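Local coordinates for yeast glycogen phosphorylase (PDB 1YGP), which belongs to the carbohydrate phosphorylase family, is built on the GT-B fold and carries pyridoxal-5'-phosphate, at residues Phe620-Arg625 with Asn672-Ile677. Sequence-based numbering, arbitrary orientation.
Sequences FGIIYR and NCVADI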
loop_
_atom_site.group_PDB
_atom_site.type_symbol
_atom_site.label_atom_id
_atom_site.label_comp_id
_atom_site.label_asym_id
_atom_site.label_seq_id
_atom_site.Cartn_x
_atom_site.Cartn_y
_atom_site.Cartn_z
ATOM N N PHE A 620 -22.577 11.467 -37.189
ATOM C CA PHE A 620 -23.102 11.573 -38.546
ATOM C C PHE A 620 -23.690 12.954 -38.788
ATOM O O PHE A 620 -23.562 13.525 -39.878
ATOM C CB PHE A 620 -24.166 10.504 -38.798
ATOM C CG PHE A 620 -23.616 9.089 -38.760
ATOM C CD1 PHE A 620 -22.261 8.820 -38.944
ATOM C CD2 PHE A 620 -24.481 8.032 -38.480
ATOM C CE1 PHE A 620 -21.782 7.507 -38.838
ATOM C CE2 PHE A 620 -23.999 6.725 -38.374
ATOM C CZ PHE A 620 -22.651 6.460 -38.549
ATOM N N GLY A 621 -24.278 13.527 -37.751
ATOM C CA GLY A 621 -24.747 14.886 -37.816
ATOM C C GLY A 621 -23.569 15.843 -37.963
ATOM O O GLY A 621 -23.716 16.802 -38.732
ATOM N N ILE A 622 -22.412 15.633 -37.285
ATOM C CA ILE A 622 -21.262 16.546 -37.406
ATOM C C ILE A 622 -20.724 16.503 -38.807
ATOM O O ILE A 622 -20.626 17.564 -39.430
ATOM C CB ILE A 622 -20.045 16.234 -36.483
ATOM C CG1 ILE A 622 -20.417 16.522 -35.055
ATOM C CG2 ILE A 622 -18.853 17.130 -36.818
ATOM C CD1 ILE A 622 -19.248 16.415 -34.090
ATOM N N ILE A 623 -20.395 15.301 -39.292
ATOM C CA ILE A 623 -19.904 15.154 -40.651
ATOM C C ILE A 623 -20.890 15.786 -41.614
ATOM O O ILE A 623 -20.417 16.586 -42.420
ATOM C CB ILE A 623 -19.701 13.680 -41.031
ATOM C CG1 ILE A 623 -18.679 13.011 -40.121
ATOM C CG2 ILE A 623 -19.182 13.618 -42.458
ATOM C CD1 ILE A 623 -18.577 11.495 -40.342
ATOM N N TYR A 624 -22.209 15.543 -41.525
ATOM C CA TYR A 624 -23.186 16.172 -42.412
ATOM C C TYR A 624 -22.989 17.682 -42.452
ATOM O O TYR A 624 -22.803 18.232 -43.540
ATOM C CB TYR A 624 -24.642 15.886 -41.971
ATOM C CG TYR A 624 -25.653 16.735 -42.753
ATOM C CD1 TYR A 624 -26.014 16.385 -44.058
ATOM C CD2 TYR A 624 -26.133 17.930 -42.189
ATOM C CE1 TYR A 624 -26.836 17.236 -44.796
ATOM C CE2 TYR A 624 -26.949 18.782 -42.923
ATOM C CZ TYR A 624 -27.295 18.428 -44.224
ATOM O OH TYR A 624 -28.115 19.275 -44.946
ATOM N N ARG A 625 -23.032 18.367 -41.314
ATOM C CA ARG A 625 -22.857 19.798 -41.284
ATOM C C ARG A 625 -21.545 20.138 -41.974
ATOM O O ARG A 625 -21.594 20.915 -42.921
ATOM C CB ARG A 625 -22.847 20.275 -39.838
ATOM C CG ARG A 625 -22.576 21.772 -39.694
ATOM C CD ARG A 625 -22.321 22.142 -38.252
ATOM N NE ARG A 625 -23.453 22.813 -37.637
ATOM C CZ ARG A 625 -23.303 24.056 -37.164
ATOM N NH1 ARG A 625 -22.126 24.705 -37.263
ATOM N NH2 ARG A 625 -24.318 24.643 -36.534
ATOM N N ASN A 672 -12.411 10.828 -33.326
ATOM C CA ASN A 672 -11.046 11.345 -33.386
ATOM C C ASN A 672 -10.575 11.683 -34.789
ATOM O O ASN A 672 -9.883 12.680 -35.015
ATOM C CB ASN A 672 -10.098 10.333 -32.752
ATOM C CG ASN A 672 -10.231 10.339 -31.235
ATOM O OD1 ASN A 672 -10.164 11.395 -30.602
ATOM N ND2 ASN A 672 -10.415 9.194 -30.589
ATOM N N CYS A 673 -11.012 10.897 -35.753
ATOM C CA CYS A 673 -10.739 11.180 -37.139
ATOM C C CYS A 673 -11.464 12.452 -37.614
ATOM O O CYS A 673 -10.870 13.354 -38.242
ATOM C CB CYS A 673 -11.166 9.990 -37.961
ATOM S SG CYS A 673 -10.189 8.510 -37.578
ATOM N N VAL A 674 -12.768 12.574 -37.322
ATOM C CA VAL A 674 -13.534 13.757 -37.688
ATOM C C VAL A 674 -12.814 14.964 -37.103
ATOM O O VAL A 674 -12.517 15.904 -37.835
ATOM C CB VAL A 674 -14.954 13.652 -37.115
ATOM C CG1 VAL A 674 -15.734 14.949 -37.329
ATOM C CG2 VAL A 674 -15.663 12.507 -37.807
ATOM N N ALA A 675 -12.435 14.909 -35.824
ATOM C CA ALA A 675 -11.740 16.004 -35.171
ATOM C C ALA A 675 -10.446 16.349 -35.870
ATOM O O ALA A 675 -10.147 17.534 -36.026
ATOM C CB ALA A 675 -11.407 15.660 -33.733
ATOM N N ASP A 676 -9.682 15.372 -36.354
ATOM C CA ASP A 676 -8.463 15.705 -37.054
ATOM C C ASP A 676 -8.657 16.389 -38.379
ATOM O O ASP A 676 -7.834 17.241 -38.690
ATOM C CB ASP A 676 -7.606 14.475 -37.282
ATOM C CG ASP A 676 -6.695 14.183 -36.094
ATOM O OD1 ASP A 676 -6.399 15.092 -35.306
ATOM O OD2 ASP A 676 -6.266 13.036 -35.963
ATOM N N ILE A 677 -9.691 16.111 -39.167
ATOM C CA ILE A 677 -9.902 16.789 -40.449
ATOM C C ILE A 677 -10.520 18.180 -40.252
ATOM O O ILE A 677 -9.966 19.190 -40.699
ATOM C CB ILE A 677 -10.774 15.832 -41.303
ATOM C CG1 ILE A 677 -9.842 14.706 -41.743
ATOM C CG2 ILE A 677 -11.436 16.510 -42.490
ATOM C CD1 ILE A 677 -10.536 13.465 -42.357
#
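With chi1 at 173°, V674 sets CG1 opposite the backbone N and CG2 opposite the carbonyl carbon, which aims one methyl at I622 and the other at I623, while I623 turns its CG1 anti to the carbonyl carbon (chi1 -61°), a placement that carries the CG1-CD1 arm over to the valine. Two helices meet here in the Rossmann-like domain of a GT-B fold: helix 615-634 leads from strand 601-606 toward strand 649-654, and helix 662-678 leads on from there to strand 688-693. These are successive beta-alpha-beta crossovers on a parallel sheet, and the two short segments run in the same general direction.

The joint is small and wholly apolar, with 113 Å² buried over both sides. V674 supplies more than half of that area. It sits as a fork against two consecutive residues of the other helix, one methyl for each isoleucine. On one prong, CG1 of V674 meets the gamma-methyl CG2 of I622 at 3.8 Å, an ordinary van der Waals distance. I622 points from its helix toward this partner, and it also rests on L688 and V690 of the sheet, so this half of the contact lies against the strand layer. I623 does not leave its helix straight at V674; the CG1-CD1 arm makes the approach instead. That same residue packs on V787 and Y790 of helix 782-790 and on I791 just after it. The backbones come nearest at I623 and V674, whose CA atoms are 7.2 Å apart. On the second prong, CG2 of V674 lies 3.8 Å from I623 CG1 and 4.0 Å from I623 CD1.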